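Local coordinates for protein particle-associated lyase (Acinetobacter bacteriophage AP22, PDB 4Y9V) that binds capsular saccharide of Acinetobacter baumannii as a trimeric phage tailspike and probably degrades the capsule by lyase action, at residues Val344-Thr349 with Tyr362-Ile367; Gly374-Ala379 with Asn391-Lys396; Arg299-Ile304 with Ala323-Glu328. All blocks are in the same frame, centred on the assembly; numbering follows the deposited sequence.

Interaction 1 (Val344-Thr349 with Tyr362-Ile367)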
ATOM      1  N   VAL A 344       1.522   4.216 -10.932  0.51  4.78           N
ATOM      2  CA  VAL A 344       0.595   4.338  -9.803  0.51  4.93           C
ATOM      3  C   VAL A 344       0.895   5.628  -9.022  0.51  4.39           C
ATOM      4  O   VAL A 344       2.047   5.973  -8.783  0.51  5.22           O
ATOM      5  CB  VAL A 344       0.677   3.124  -8.871  0.51  6.03           C
ATOM      6  CG1 VAL A 344       2.091   2.836  -8.404  0.51  7.96           C
ATOM      7  CG2 VAL A 344      -0.316   3.239  -7.669  0.51  6.83           C
ATOM      8  N   TYR A 345      -0.193   6.265  -8.609  1.00  4.55           N
ATOM      9  CA  TYR A 345      -0.222   7.245  -7.521  1.00  4.45           C
ATOM     10  C   TYR A 345      -0.875   6.567  -6.314  1.00  4.53           C
ATOM     11  O   TYR A 345      -2.011   6.080  -6.424  1.00  4.97           O
ATOM     12  CB  TYR A 345      -0.992   8.499  -7.871  1.00  4.91           C
ATOM     13  CG  TYR A 345      -0.395   9.394  -8.927  1.00  4.64           C
ATOM     14  CD1 TYR A 345       0.463  10.432  -8.597  1.00  4.91           C
ATOM     15  CD2 TYR A 345      -0.695   9.220 -10.276  1.00  5.13           C
ATOM     16  CE1 TYR A 345       1.002  11.260  -9.570  1.00  4.96           C
ATOM     17  CE2 TYR A 345      -0.178  10.044 -11.255  1.00  5.08           C
ATOM     18  CZ  TYR A 345       0.681  11.078 -10.903  1.00  4.57           C
ATOM     19  OH  TYR A 345       1.208  11.965 -11.817  1.00  5.00           O
ATOM     20  N   ASP A 346      -0.166   6.527  -5.192  1.00  4.75           N
ATOM     21  CA  ASP A 346      -0.618   5.843  -3.969  1.00  4.83           C
ATOM     22  C   ASP A 346      -0.537   6.798  -2.811  1.00  4.87           C
ATOM     23  O   ASP A 346       0.476   7.471  -2.600  1.00  5.56           O
ATOM     24  CB  ASP A 346       0.272   4.627  -3.714  1.00  6.11           C
ATOM     25  CG  ASP A 346      -0.204   3.744  -2.571  1.00  7.98           C
ATOM     26  OD1 ASP A 346      -1.399   3.539  -2.401  1.00  7.63           O
ATOM     27  OD2 ASP A 346       0.649   3.137  -1.899  1.00 16.78           O
ATOM     28  N   HIS A 347      -1.623   6.911  -2.018  1.00  4.68           N
ATOM     29  CA  HIS A 347      -1.594   7.797  -0.835  1.00  5.17           C
ATOM     30  C   HIS A 347      -1.267   9.224  -1.240  1.00  5.15           C
ATOM     31  O   HIS A 347      -0.563   9.947  -0.526  1.00  6.80           O
ATOM     32  CB  HIS A 347      -0.675   7.240   0.272  1.00  6.43           C
ATOM     33  CG  HIS A 347      -1.334   6.120   1.057  1.00  7.52           C
ATOM     34  ND1 HIS A 347      -1.159   4.784   1.003  1.00 10.47           N
ATOM     35  CD2 HIS A 347      -2.312   6.321   1.976  1.00  7.89           C
ATOM     36  CE1 HIS A 347      -1.992   4.197   1.916  1.00  9.05           C
ATOM     37  NE2 HIS A 347      -2.693   5.124   2.479  1.00 11.59           N
ATOM     38  N   CYS A 348      -1.816   9.670  -2.366  1.00  4.83           N
ATOM     39  CA  CYS A 348      -1.667  11.035  -2.861  1.00  4.80           C
ATOM     40  C   CYS A 348      -2.997  11.771  -2.778  1.00  4.69           C
ATOM     41  O   CYS A 348      -4.062  11.159  -2.656  1.00  5.81           O
ATOM     42  CB  CYS A 348      -1.176  11.042  -4.306  1.00  5.07           C
ATOM     43  SG  CYS A 348       0.485  10.365  -4.553  1.00  5.60           S
ATOM     44  N   THR A 349      -2.916  13.088  -2.874  1.00  4.70           N
ATOM     45  CA  THR A 349      -4.082  13.947  -2.964  1.00  4.66           C
ATOM     46  C   THR A 349      -3.982  14.722  -4.279  1.00  4.91           C
ATOM     47  O   THR A 349      -2.906  15.230  -4.616  1.00  5.60           O
ATOM     48  CB  THR A 349      -4.132  14.912  -1.776  1.00  5.46           C
ATOM     49  OG1 THR A 349      -4.335  14.115  -0.592  1.00  6.48           O
ATOM     50  CG2 THR A 349      -5.280  15.906  -1.889  1.00  6.78           C
ATOM     51  N   TYR A 362      -4.676   4.441  -9.350  1.00  4.16           N
ATOM     52  CA  TYR A 362      -4.732   5.377  -8.219  1.00  4.15           C
ATOM     53  C   TYR A 362      -5.223   4.563  -7.022  1.00  4.04           C
ATOM     54  O   TYR A 362      -6.304   3.951  -7.115  1.00  4.44           O
ATOM     55  CB  TYR A 362      -5.672   6.573  -8.429  1.00  4.67           C
ATOM     56  CG  TYR A 362      -5.177   7.574  -9.457  1.00  4.39           C
ATOM     57  CD1 TYR A 362      -5.341   7.365 -10.818  1.00  4.94           C
ATOM     58  CD2 TYR A 362      -4.526   8.722  -9.051  1.00  4.63           C
ATOM     59  CE1 TYR A 362      -4.880   8.281 -11.741  1.00  4.83           C
ATOM     60  CE2 TYR A 362      -4.064   9.655  -9.972  1.00  4.99           C
ATOM     61  CZ  TYR A 362      -4.224   9.423 -11.336  1.00  4.68           C
ATOM     62  OH  TYR A 362      -3.742  10.367 -12.188  1.00  5.74           O
ATOM     63  N   SER A 363      -4.454   4.532  -5.946  1.00  4.40           N
ATOM     64  CA  SER A 363      -4.825   3.767  -4.754  1.00  4.48           C
ATOM     65  C   SER A 363      -4.667   4.636  -3.518  1.00  4.27           C
ATOM     66  O   SER A 363      -3.718   5.404  -3.400  1.00  4.60           O
ATOM     67  CB  SER A 363      -3.983   2.499  -4.625  1.00  5.15           C
ATOM     68  OG  SER A 363      -2.593   2.775  -4.673  1.00  5.90           O
ATOM     69  N   ASN A 364      -5.609   4.480  -2.585  1.00  4.42           N
ATOM     70  CA  ASN A 364      -5.506   5.165  -1.298  1.00  4.71           C
ATOM     71  C   ASN A 364      -5.369   6.689  -1.469  1.00  4.73           C
ATOM     72  O   ASN A 364      -4.751   7.328  -0.599  1.00  5.63           O
ATOM     73  CB  ASN A 364      -4.349   4.608  -0.460  1.00  5.53           C
ATOM     74  CG  ASN A 364      -4.515   3.118  -0.261  1.00  6.21           C
ATOM     75  OD1 ASN A 364      -5.515   2.672   0.270  1.00  7.32           O
ATOM     76  ND2 ASN A 364      -3.515   2.374  -0.746  1.00  7.07           N
ATOM     77  N   CYS A 365      -5.933   7.229  -2.515  1.00  4.47           N
ATOM     78  CA  CYS A 365      -5.814   8.653  -2.806  1.00  4.52           C
ATOM     79  C   CYS A 365      -7.077   9.416  -2.392  1.00  4.63           C
ATOM     80  O   CYS A 365      -8.171   8.860  -2.417  1.00  6.43           O
ATOM     81  CB  CYS A 365      -5.609   8.912  -4.307  1.00  4.75           C
ATOM     82  SG  CYS A 365      -3.976   8.402  -4.945  1.00  4.97           S
ATOM     83  N   ASP A 366      -6.883  10.693  -2.106  0.64  4.57           N
ATOM     84  CA  ASP A 366      -7.952  11.664  -1.938  0.64  4.56           C
ATOM     85  C   ASP A 366      -8.085  12.389  -3.274  0.64  4.51           C
ATOM     86  O   ASP A 366      -7.135  13.068  -3.681  0.64  6.21           O
ATOM     87  CB  ASP A 366      -7.625  12.685  -0.840  0.64  5.64           C
ATOM     88  CG  ASP A 366      -7.787  12.172   0.567  0.64  6.55           C
ATOM     89  OD1 ASP A 366      -7.443  12.928   1.484  0.64  8.71           O
ATOM     90  OD2 ASP A 366      -8.312  11.048   0.702  0.64 10.31           O
ATOM     91  N   ILE A 367      -9.223  12.212  -3.942  1.00  4.66           N
ATOM     92  CA  ILE A 367      -9.414  12.742  -5.287  1.00  4.74           C
ATOM     93  C   ILE A 367     -10.626  13.666  -5.274  1.00  4.75           C
ATOM     94  O   ILE A 367     -11.754  13.240  -5.052  1.00  5.59           O
ATOM     95  CB  ILE A 367      -9.594  11.638  -6.345  1.00  5.20           C
ATOM     96  CG1 ILE A 367      -8.447  10.608  -6.279  1.00  5.71           C
ATOM     97  CG2 ILE A 367      -9.701  12.279  -7.727  1.00  6.27           C
ATOM     98  CD1 ILE A 367      -8.613   9.436  -7.186  1.00  7.36           C
TER
HETATM   99  O   HOH W   1      -4.621   9.929   0.499  1.00 12.28           O
HETATM  100  O   HOH W   2      -5.790  15.232   1.351  0.69  7.91           O
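Two torsions bring Asp346 and Ser363 together. Asp346 keeps CG anti to the backbone N (chi1 -173°), while Ser363 turns OG between its own N and carbonyl carbon (chi1 53°). Ser363 OG donates to Asp346 OD1 at 2.7 Å, coming from above the carboxylate plane. Asn364 ND2 reaches the syn lone pair of Asp346 OD1 at 2.9 Å, with the acceptor in the amide plane. Two donors grip OD1, and Tyr319 OH bonds to OD2. Asn364 CB sits over one face of the His347 ring, 3.3 Å from its centroid, as a CH-pi contact. The amide stacks 17° from parallel to that ring. On the face opposite Asp346 and Ser363, the rings of Tyr345 and Tyr362 run side by side, nearly parallel but so offset that they scarcely overlap. Tyr345 CD2 meets Tyr362 CE2 at 3.4 Å. Their hydroxyls bond to the carbonyls of Asp335 and Thr354. At the turn, Cys348 N donates to Cys365 SG at 3.6 Å. Asp366 forms a salt bridge with Arg342 of the second subunit. Parallel strands in register, with matching turns and like side chains neighbouring on successive coils, are typical of the right-handed parallel beta-helix of pectin lyase-like proteins.

Interaction 2 (Gly374-Ala379 with Asn391-Lys396); sequences GCVLIA and NTYYTK
Cys375 lays its CB against the edge of the Tyr393 ring, near the ring plane, with CB 4.1 Å from Tyr393 CD2. Its sulfur continues toward the other segment. Cys375 SG lies 4.1 Å from Tyr393 CB and 3.8 Å from Thr395 CG2, so it touches both residues. Thr395 takes part through its methyl. With OG1 between the backbone N and the carbonyl carbon (chi1 76°), CG2 is left to meet the sulfur, and OG1 bonds instead to the carbonyl of Asn427. Val376 adds a looser touch at the same ring edge, its CG2 4.4 Å from Tyr393 CE2. No hydrogen bond crosses between Gly374-Ala379 and Asn391-Lys396.

The far end of the tyrosine is held within its own strand. Asn391 ND2 donates to Tyr393 OH at 3.1 Å, nearly straight and in the plane of the amide. This gives the hydroxyl a polar partner and helps to steady the ring. Asn391 ND2 also bonds to Tyr362 O.

Ile367, Leu388 and Ile426 also pack on Tyr393, while Phe355 touches Val376. Strand 376-378 pairs with 405-409, and strand 391-394 lies between 366-368 and 424-427. Cys375, just before the first strand, meets Thr395, just after the second. Side chains from separate sheets meeting in this way form the apolar interior of a parallel beta-helix, as in the pectin lyase-like fold.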
ATOM      1  N   GLY A 374     -16.825  15.182 -12.434  1.00  4.83           N
ATOM      2  CA  GLY A 374     -16.064  13.942 -12.467  1.00  4.94           C
ATOM      3  C   GLY A 374     -14.752  14.052 -11.688  1.00  4.48           C
ATOM      4  O   GLY A 374     -14.166  15.112 -11.514  1.00  4.68           O
ATOM      5  N   CYS A 375     -14.268  12.862 -11.225  1.00  4.63           N
ATOM      6  CA  CYS A 375     -13.008  12.744 -10.524  1.00  4.40           C
ATOM      7  C   CYS A 375     -11.868  12.164 -11.337  1.00  4.27           C
ATOM      8  O   CYS A 375     -10.715  12.565 -11.135  1.00  4.76           O
ATOM      9  CB  CYS A 375     -13.180  11.888  -9.269  1.00  4.66           C
ATOM     10  SG  CYS A 375     -14.079  12.729  -7.913  1.00  5.44           S
ATOM     11  N   VAL A 376     -12.141  11.165 -12.194  1.00  4.28           N
ATOM     12  CA  VAL A 376     -11.116  10.429 -12.888  1.00  4.35           C
ATOM     13  C   VAL A 376     -11.493  10.338 -14.365  1.00  4.42           C
ATOM     14  O   VAL A 376     -12.631   9.930 -14.676  1.00  4.78           O
ATOM     15  CB  VAL A 376     -10.965   8.989 -12.309  1.00  4.96           C
ATOM     16  CG1 VAL A 376      -9.889   8.215 -13.050  1.00  6.75           C
ATOM     17  CG2 VAL A 376     -10.643   9.035 -10.820  1.00  5.51           C
ATOM     18  N   LEU A 377     -10.568  10.694 -15.233  1.00  4.46           N
ATOM     19  CA  LEU A 377     -10.781  10.717 -16.675  1.00  4.73           C
ATOM     20  C   LEU A 377      -9.854   9.737 -17.377  1.00  4.61           C
ATOM     21  O   LEU A 377      -8.638   9.748 -17.161  1.00  5.45           O
ATOM     22  CB  LEU A 377     -10.501  12.117 -17.206  1.00  5.27           C
ATOM     23  CG  LEU A 377     -10.754  12.308 -18.720  1.00  6.18           C
ATOM     24  CD1 LEU A 377     -12.212  12.185 -19.058  1.00  7.58           C
ATOM     25  CD2 LEU A 377     -10.190  13.665 -19.131  1.00  7.32           C
ATOM     26  N   ILE A 378     -10.438   8.917 -18.248  1.00  5.12           N
ATOM     27  CA  ILE A 378      -9.727   8.021 -19.157  1.00  5.29           C
ATOM     28  C   ILE A 378      -9.962   8.572 -20.573  1.00  5.64           C
ATOM     29  O   ILE A 378     -10.975   8.309 -21.183  1.00  7.83           O
ATOM     30  CB  ILE A 378     -10.210   6.575 -18.999  1.00  5.79           C
ATOM     31  CG1 ILE A 378     -10.119   6.052 -17.603  1.00  6.42           C
ATOM     32  CG2 ILE A 378      -9.453   5.674 -19.971  1.00 10.35           C
ATOM     33  CD1 ILE A 378     -10.816   4.732 -17.347  1.00  8.58           C
ATOM     34  N   ALA A 379      -9.054   9.405 -21.056  1.00  7.27           N
ATOM     35  CA  ALA A 379      -9.230  10.115 -22.317  1.00  9.83           C
ATOM     36  C   ALA A 379      -8.275   9.696 -23.410  1.00  6.37           C
ATOM     37  O   ALA A 379      -8.539  10.067 -24.566  1.00  6.87           O
ATOM     38  CB  ALA A 379      -8.968  11.602 -22.113  1.00 24.07           C
ATOM     39  N   ASN A 391      -9.757   4.460  -2.861  1.00  4.55           N
ATOM     40  CA  ASN A 391      -9.674   5.918  -2.859  1.00  4.54           C
ATOM     41  C   ASN A 391     -10.868   6.526  -2.113  1.00  4.56           C
ATOM     42  O   ASN A 391     -11.911   5.895  -1.964  1.00  5.55           O
ATOM     43  CB  ASN A 391      -9.646   6.459  -4.291  1.00  4.55           C
ATOM     44  CG  ASN A 391      -8.471   5.930  -5.074  1.00  4.60           C
ATOM     45  OD1 ASN A 391      -7.313   5.974  -4.638  1.00  4.98           O
ATOM     46  ND2 ASN A 391      -8.758   5.407  -6.273  1.00  4.81           N
ATOM     47  N   THR A 392     -10.684   7.793  -1.731  1.00  4.66           N
ATOM     48  CA  THR A 392     -11.760   8.629  -1.210  1.00  4.66           C
ATOM     49  C   THR A 392     -12.010   9.728  -2.252  1.00  4.57           C
ATOM     50  O   THR A 392     -11.079  10.421  -2.644  1.00  5.87           O
ATOM     51  CB  THR A 392     -11.401   9.216   0.144  1.00  5.83           C
ATOM     52  OG1 THR A 392     -11.158   8.128   1.041  1.00  7.99           O
ATOM     53  CG2 THR A 392     -12.532  10.052   0.678  1.00  7.65           C
ATOM     54  N   TYR A 393     -13.255   9.842  -2.672  1.00  4.62           N
ATOM     55  CA  TYR A 393     -13.648  10.777  -3.723  1.00  4.82           C
ATOM     56  C   TYR A 393     -14.526  11.846  -3.106  1.00  4.73           C
ATOM     57  O   TYR A 393     -15.462  11.530  -2.361  1.00  6.50           O
ATOM     58  CB  TYR A 393     -14.439  10.056  -4.835  1.00  4.94           C
ATOM     59  CG  TYR A 393     -13.758   8.818  -5.377  1.00  4.84           C
ATOM     60  CD1 TYR A 393     -13.892   7.598  -4.730  1.00  4.78           C
ATOM     61  CD2 TYR A 393     -12.986   8.855  -6.550  1.00  5.12           C
ATOM     62  CE1 TYR A 393     -13.293   6.439  -5.207  1.00  4.90           C
ATOM     63  CE2 TYR A 393     -12.374   7.711  -7.029  1.00  5.32           C
ATOM     64  CZ  TYR A 393     -12.528   6.503  -6.358  1.00  4.90           C
ATOM     65  OH  TYR A 393     -11.856   5.391  -6.838  1.00  5.46           O
ATOM     66  N   TYR A 394     -14.238  13.103  -3.418  0.64  4.80           N
ATOM     67  CA  TYR A 394     -15.025  14.234  -2.869  0.64  5.54           C
ATOM     68  C   TYR A 394     -15.719  14.909  -4.011  0.64  5.70           C
ATOM     69  O   TYR A 394     -15.039  15.532  -4.849  0.64  7.74           O
ATOM     70  CB  TYR A 394     -14.073  15.183  -2.142  0.64  5.86           C
ATOM     71  CG  TYR A 394     -13.463  14.620  -0.884  0.64  5.94           C
ATOM     72  CD1 TYR A 394     -14.255  14.554   0.252  0.64  6.97           C
ATOM     73  CD2 TYR A 394     -12.186  14.101  -0.798  0.64  6.88           C
ATOM     74  CE1 TYR A 394     -13.764  14.034   1.449  0.64  8.00           C
ATOM     75  CE2 TYR A 394     -11.705  13.571   0.384  0.64  7.38           C
ATOM     76  CZ  TYR A 394     -12.501  13.545   1.508  0.64  6.92           C
ATOM     77  OH  TYR A 394     -12.012  12.996   2.680  0.64  9.48           O
ATOM     78  N   THR A 395     -17.031  14.813  -4.125  1.00  5.89           N
ATOM     79  CA  THR A 395     -17.817  15.352  -5.214  1.00  5.54           C
ATOM     80  C   THR A 395     -18.861  16.320  -4.706  1.00  5.84           C
ATOM     81  O   THR A 395     -19.269  16.291  -3.546  1.00  6.59           O
ATOM     82  CB  THR A 395     -18.512  14.263  -6.076  1.00  6.07           C
ATOM     83  OG1 THR A 395     -19.654  13.730  -5.374  1.00  6.38           O
ATOM     84  CG2 THR A 395     -17.560  13.154  -6.455  1.00  7.94           C
ATOM     85  N   LYS A 396     -19.310  17.176  -5.640  0.66  5.89           N
ATOM     86  CA  LYS A 396     -20.360  18.152  -5.366  0.66  6.99           C
ATOM     87  C   LYS A 396     -21.300  18.382  -6.552  0.66  7.16           C
ATOM     88  O   LYS A 396     -22.349  18.969  -6.304  0.66 10.59           O
ATOM     89  CB  LYS A 396     -19.780  19.457  -4.851  0.66  8.68           C
ATOM     90  CG  LYS A 396     -18.876  20.165  -5.833  0.66  8.78           C
ATOM     91  CD  LYS A 396     -18.666  21.592  -5.293  0.66 11.01           C
ATOM     92  CE  LYS A 396     -17.584  22.295  -6.046  0.66 12.00           C
ATOM     93  NZ  LYS A 396     -17.860  22.337  -7.507  0.66 14.76           N
TER

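Interaction 3 (Arg299-Ile304 with Ala323-Glu328). With SO4 (sulfate ion), chain K.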
ATOM      1  N   ARG A 299      -1.280  24.109 -14.492  1.00  4.88           N
ATOM      2  CA  ARG A 299      -1.902  22.883 -14.988  1.00  4.84           C
ATOM      3  C   ARG A 299      -1.347  21.713 -14.155  1.00  4.87           C
ATOM      4  O   ARG A 299      -1.299  21.809 -12.942  1.00  5.57           O
ATOM      5  CB  ARG A 299      -1.830  22.748 -16.513  1.00  4.97           C
ATOM      6  CG  ARG A 299      -2.472  23.925 -17.225  1.00  5.33           C
ATOM      7  CD  ARG A 299      -2.583  23.762 -18.727  1.00  5.67           C
ATOM      8  NE  ARG A 299      -3.462  22.661 -19.078  1.00  6.00           N
ATOM      9  CZ  ARG A 299      -3.127  21.501 -19.581  1.00  5.94           C
ATOM     10  NH1 ARG A 299      -1.878  21.179 -19.863  1.00  6.42           N
ATOM     11  NH2 ARG A 299      -4.086  20.586 -19.814  1.00  7.42           N
ATOM     12  N   HIS A 300      -0.997  20.596 -14.776  1.00  4.85           N
ATOM     13  CA  HIS A 300      -0.634  19.420 -13.985  1.00  4.77           C
ATOM     14  C   HIS A 300       0.564  19.743 -13.071  1.00  4.67           C
ATOM     15  O   HIS A 300       1.562  20.322 -13.492  1.00  5.12           O
ATOM     16  CB  HIS A 300      -0.292  18.238 -14.869  1.00  5.42           C
ATOM     17  CG  HIS A 300      -1.336  17.882 -15.864  1.00  5.24           C
ATOM     18  ND1 HIS A 300      -2.634  17.611 -15.557  1.00  5.81           N
ATOM     19  CD2 HIS A 300      -1.240  17.671 -17.206  1.00  7.07           C
ATOM     20  CE1 HIS A 300      -3.329  17.283 -16.635  1.00  6.74           C
ATOM     21  NE2 HIS A 300      -2.508  17.324 -17.655  1.00  7.38           N
ATOM     22  N   ALA A 301       0.451  19.292 -11.823  1.00  4.74           N
ATOM     23  CA  ALA A 301       1.537  19.438 -10.861  1.00  4.72           C
ATOM     24  C   ALA A 301       2.678  18.462 -11.140  1.00  4.72           C
ATOM     25  O   ALA A 301       3.829  18.855 -11.165  1.00  5.20           O
ATOM     26  CB  ALA A 301       0.985  19.316  -9.460  1.00  5.19           C
ATOM     27  N   VAL A 302       2.300  17.181 -11.338  1.00  4.58           N
ATOM     28  CA  VAL A 302       3.191  16.173 -11.913  1.00  4.94           C
ATOM     29  C   VAL A 302       2.519  15.740 -13.205  1.00  4.70           C
ATOM     30  O   VAL A 302       1.398  15.220 -13.189  1.00  5.24           O
ATOM     31  CB  VAL A 302       3.461  14.988 -10.986  1.00  5.19           C
ATOM     32  CG1 VAL A 302       4.224  13.903 -11.733  1.00  6.28           C
ATOM     33  CG2 VAL A 302       4.228  15.447  -9.748  1.00  6.35           C
ATOM     34  N   ALA A 303       3.212  15.983 -14.328  1.00  4.73           N
ATOM     35  CA  ALA A 303       2.796  15.516 -15.639  1.00  4.62           C
ATOM     36  C   ALA A 303       3.681  14.340 -15.998  1.00  4.66           C
ATOM     37  O   ALA A 303       4.900  14.439 -15.901  1.00  6.90           O
ATOM     38  CB  ALA A 303       2.963  16.600 -16.682  1.00  5.95           C
ATOM     39  N   ILE A 304       3.073  13.229 -16.386  1.00  4.78           N
ATOM     40  CA  ILE A 304       3.809  12.037 -16.795  1.00  4.79           C
ATOM     41  C   ILE A 304       3.488  11.853 -18.276  1.00  4.67           C
ATOM     42  O   ILE A 304       2.315  11.677 -18.646  1.00  5.21           O
ATOM     43  CB  ILE A 304       3.510  10.808 -15.935  1.00  4.70           C
ATOM     44  CG1 ILE A 304       3.622  11.167 -14.449  1.00  5.15           C
ATOM     45  CG2 ILE A 304       4.445   9.689 -16.325  1.00  5.29           C
ATOM     46  CD1 ILE A 304       3.300   9.998 -13.513  1.00  5.73           C
ATOM     47  N   ALA A 323       2.211  12.227  -2.045  1.00  5.57           N
ATOM     48  CA  ALA A 323       2.354  13.524  -2.698  1.00  5.45           C
ATOM     49  C   ALA A 323       1.026  14.260  -2.742  1.00  4.98           C
ATOM     50  O   ALA A 323      -0.032  13.655  -2.993  1.00  6.20           O
ATOM     51  CB  ALA A 323       2.913  13.354  -4.101  1.00  6.94           C
ATOM     52  N   ILE A 324       1.090  15.571  -2.548  1.00  5.02           N
ATOM     53  CA  ILE A 324      -0.066  16.468  -2.609  1.00  4.95           C
ATOM     54  C   ILE A 324       0.102  17.322  -3.847  1.00  4.96           C
ATOM     55  O   ILE A 324       1.048  18.105  -3.936  1.00  5.81           O
ATOM     56  CB  ILE A 324      -0.217  17.281  -1.314  1.00  6.54           C
ATOM     57  CG1 ILE A 324      -0.067  16.472  -0.025  1.00  7.98           C
ATOM     58  CG2 ILE A 324      -1.495  18.064  -1.374  1.00  8.03           C
ATOM     59  CD1 ILE A 324      -1.061  15.357   0.211  1.00 10.33           C
ATOM     60  N   LEU A 325      -0.784  17.129  -4.840  1.00  4.52           N
ATOM     61  CA  LEU A 325      -0.562  17.581  -6.206  1.00  4.70           C
ATOM     62  C   LEU A 325      -1.781  18.360  -6.696  1.00  4.49           C
ATOM     63  O   LEU A 325      -2.869  17.788  -6.837  1.00  5.02           O
ATOM     64  CB  LEU A 325      -0.350  16.352  -7.102  1.00  4.89           C
ATOM     65  CG  LEU A 325       0.847  15.468  -6.720  1.00  5.37           C
ATOM     66  CD1 LEU A 325       0.914  14.266  -7.615  1.00  6.40           C
ATOM     67  CD2 LEU A 325       2.167  16.261  -6.765  1.00  6.75           C
ATOM     68  N   HIS A 326      -1.593  19.657  -7.005  1.00  4.40           N
ATOM     69  CA  HIS A 326      -2.721  20.485  -7.375  1.00  4.32           C
ATOM     70  C   HIS A 326      -2.450  21.375  -8.579  1.00  4.34           C
ATOM     71  O   HIS A 326      -1.359  21.911  -8.764  1.00  4.72           O
ATOM     72  CB  HIS A 326      -3.191  21.357  -6.188  1.00  5.06           C
ATOM     73  CG  HIS A 326      -3.826  20.514  -5.115  1.00  5.52           C
ATOM     74  ND1 HIS A 326      -4.974  19.781  -5.353  1.00  5.87           N
ATOM     75  CD2 HIS A 326      -3.536  20.233  -3.837  1.00  7.01           C
ATOM     76  CE1 HIS A 326      -5.301  19.134  -4.234  1.00  7.72           C
ATOM     77  NE2 HIS A 326      -4.449  19.389  -3.291  1.00  8.45           N
ATOM     78  N   SER A 327      -3.522  21.520  -9.389  0.63  4.61           N
ATOM     79  CA  SER A 327      -3.540  22.466 -10.487  0.63  4.49           C
ATOM     80  C   SER A 327      -4.458  23.632 -10.135  0.63  4.64           C
ATOM     81  O   SER A 327      -5.542  23.428  -9.549  0.63  6.80           O
ATOM     82  CB  SER A 327      -4.005  21.824 -11.790  0.63  4.84           C
ATOM     83  OG  SER A 327      -5.364  21.443 -11.716  0.63  5.52           O
ATOM     84  N   GLU A 328      -4.079  24.823 -10.557  0.74  4.92           N
ATOM     85  CA  GLU A 328      -4.926  26.021 -10.354  0.74  5.39           C
ATOM     86  C   GLU A 328      -6.083  26.059 -11.332  0.74  5.23           C
ATOM     87  O   GLU A 328      -7.223  26.395 -10.931  0.74  6.63           O
ATOM     88  CB  GLU A 328      -4.005  27.251 -10.522  0.74  6.46           C
ATOM     89  CG  GLU A 328      -4.767  28.580 -10.435  0.74  5.84           C
ATOM     90  CD  GLU A 328      -5.243  29.108 -11.760  0.74  6.07           C
ATOM     91  OE1 GLU A 328      -4.427  29.107 -12.708  0.74  7.25           O
ATOM     92  OE2 GLU A 328      -6.365  29.661 -11.787  0.74  9.05           O
TER
HETATM   93  S   SO4 K 809      -2.405  17.633 -21.225  0.80  6.01           S
HETATM   94  O1  SO4 K 809      -2.028  16.769 -22.332  1.00  8.21           O
HETATM   95  O2  SO4 K 809      -3.211  16.866 -20.258  1.00  9.44           O
HETATM   96  O3  SO4 K 809      -3.208  18.726 -21.797  1.00  9.85           O
HETATM   97  O4  SO4 K 809      -1.261  18.222 -20.488  1.00  7.53           O
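Ala301 and Val302 pack against Leu325 inside the parallel beta-helix of the pectin lyase-like domain. Strand 302-305 and strand 323-327 belong to different sheets of this fold, and no hydrogen bond joins the two segments.

The apolar contacts come first. Ala301 CB meets Leu325 CB at 4.0 Å and also lies 3.6 Å from the carbonyl oxygen of His326. Val302 chi1 of 172° swings CG2 away from its own carbonyl carbon, to Leu325. Val302 CG2 touches Leu325 CD2 at 3.7 Å, the two side chains lying at a slant. Tyr345 and Asn295 also pack on both Val302 and Leu325.

Two polar residues of the second segment behave differently. Ser327 faces Arg299. In one of its two conformers Ser327 CB lies 2.9 Å from Arg299 O, a close approach, while its OG bonds to Thr329 O and Asn351 ND2. His326 points away from Arg299-Ile304, and its ND1 bonds to Asn351 OD1.

The hydrogen bonds to the first segment's side chains gather round a sulfate, probably picked up from the crystallisation solution. Arg299 bends at chi3 (64°) and presents the edge of its guanidinium. Its NH2 donates to sulfate O3 at 2.9 Å, and NH1 donates to O4 at 3.1 Å. NH1 also bonds to the carbonyl of Leu276. Tyr278 OH and Arg166 NH2 bind the same anion. Both residues belong to the glycan pocket, consistent with an anion-binding spot at its edge, lined by Arg166 and Arg299. His300 ND1 is hydrogen-bonded to Ser332 O, which helps to set the rotation of the ring. At the other ring nitrogen the bond is almost straight: His300 NE2 lies 2.7 Å from sulfate O2, with an N-H...O angle of 178°.

The three contacts sit on neighbouring coils of one beta-helix. Interaction 1 is central, with its centre about 11 Å from that of interaction 2 and about 13 Å from that of interaction 3. It probably hydrogen-bonds to both: Cys365 O to Thr392 N at 2.8 Å, and Thr349 O to Leu325 N at 2.9 Å. Interactions 2 and 3 do not touch, their nearest atoms being about 8 Å apart. Interaction 3 lies nearer the glycan than interaction 1. The Arg299 side chain is about 6 Å from a bound mannuronic acid derivative, while that of Tyr345 is about 11 Å away. All three contacts also touch the second subunit of the trimer.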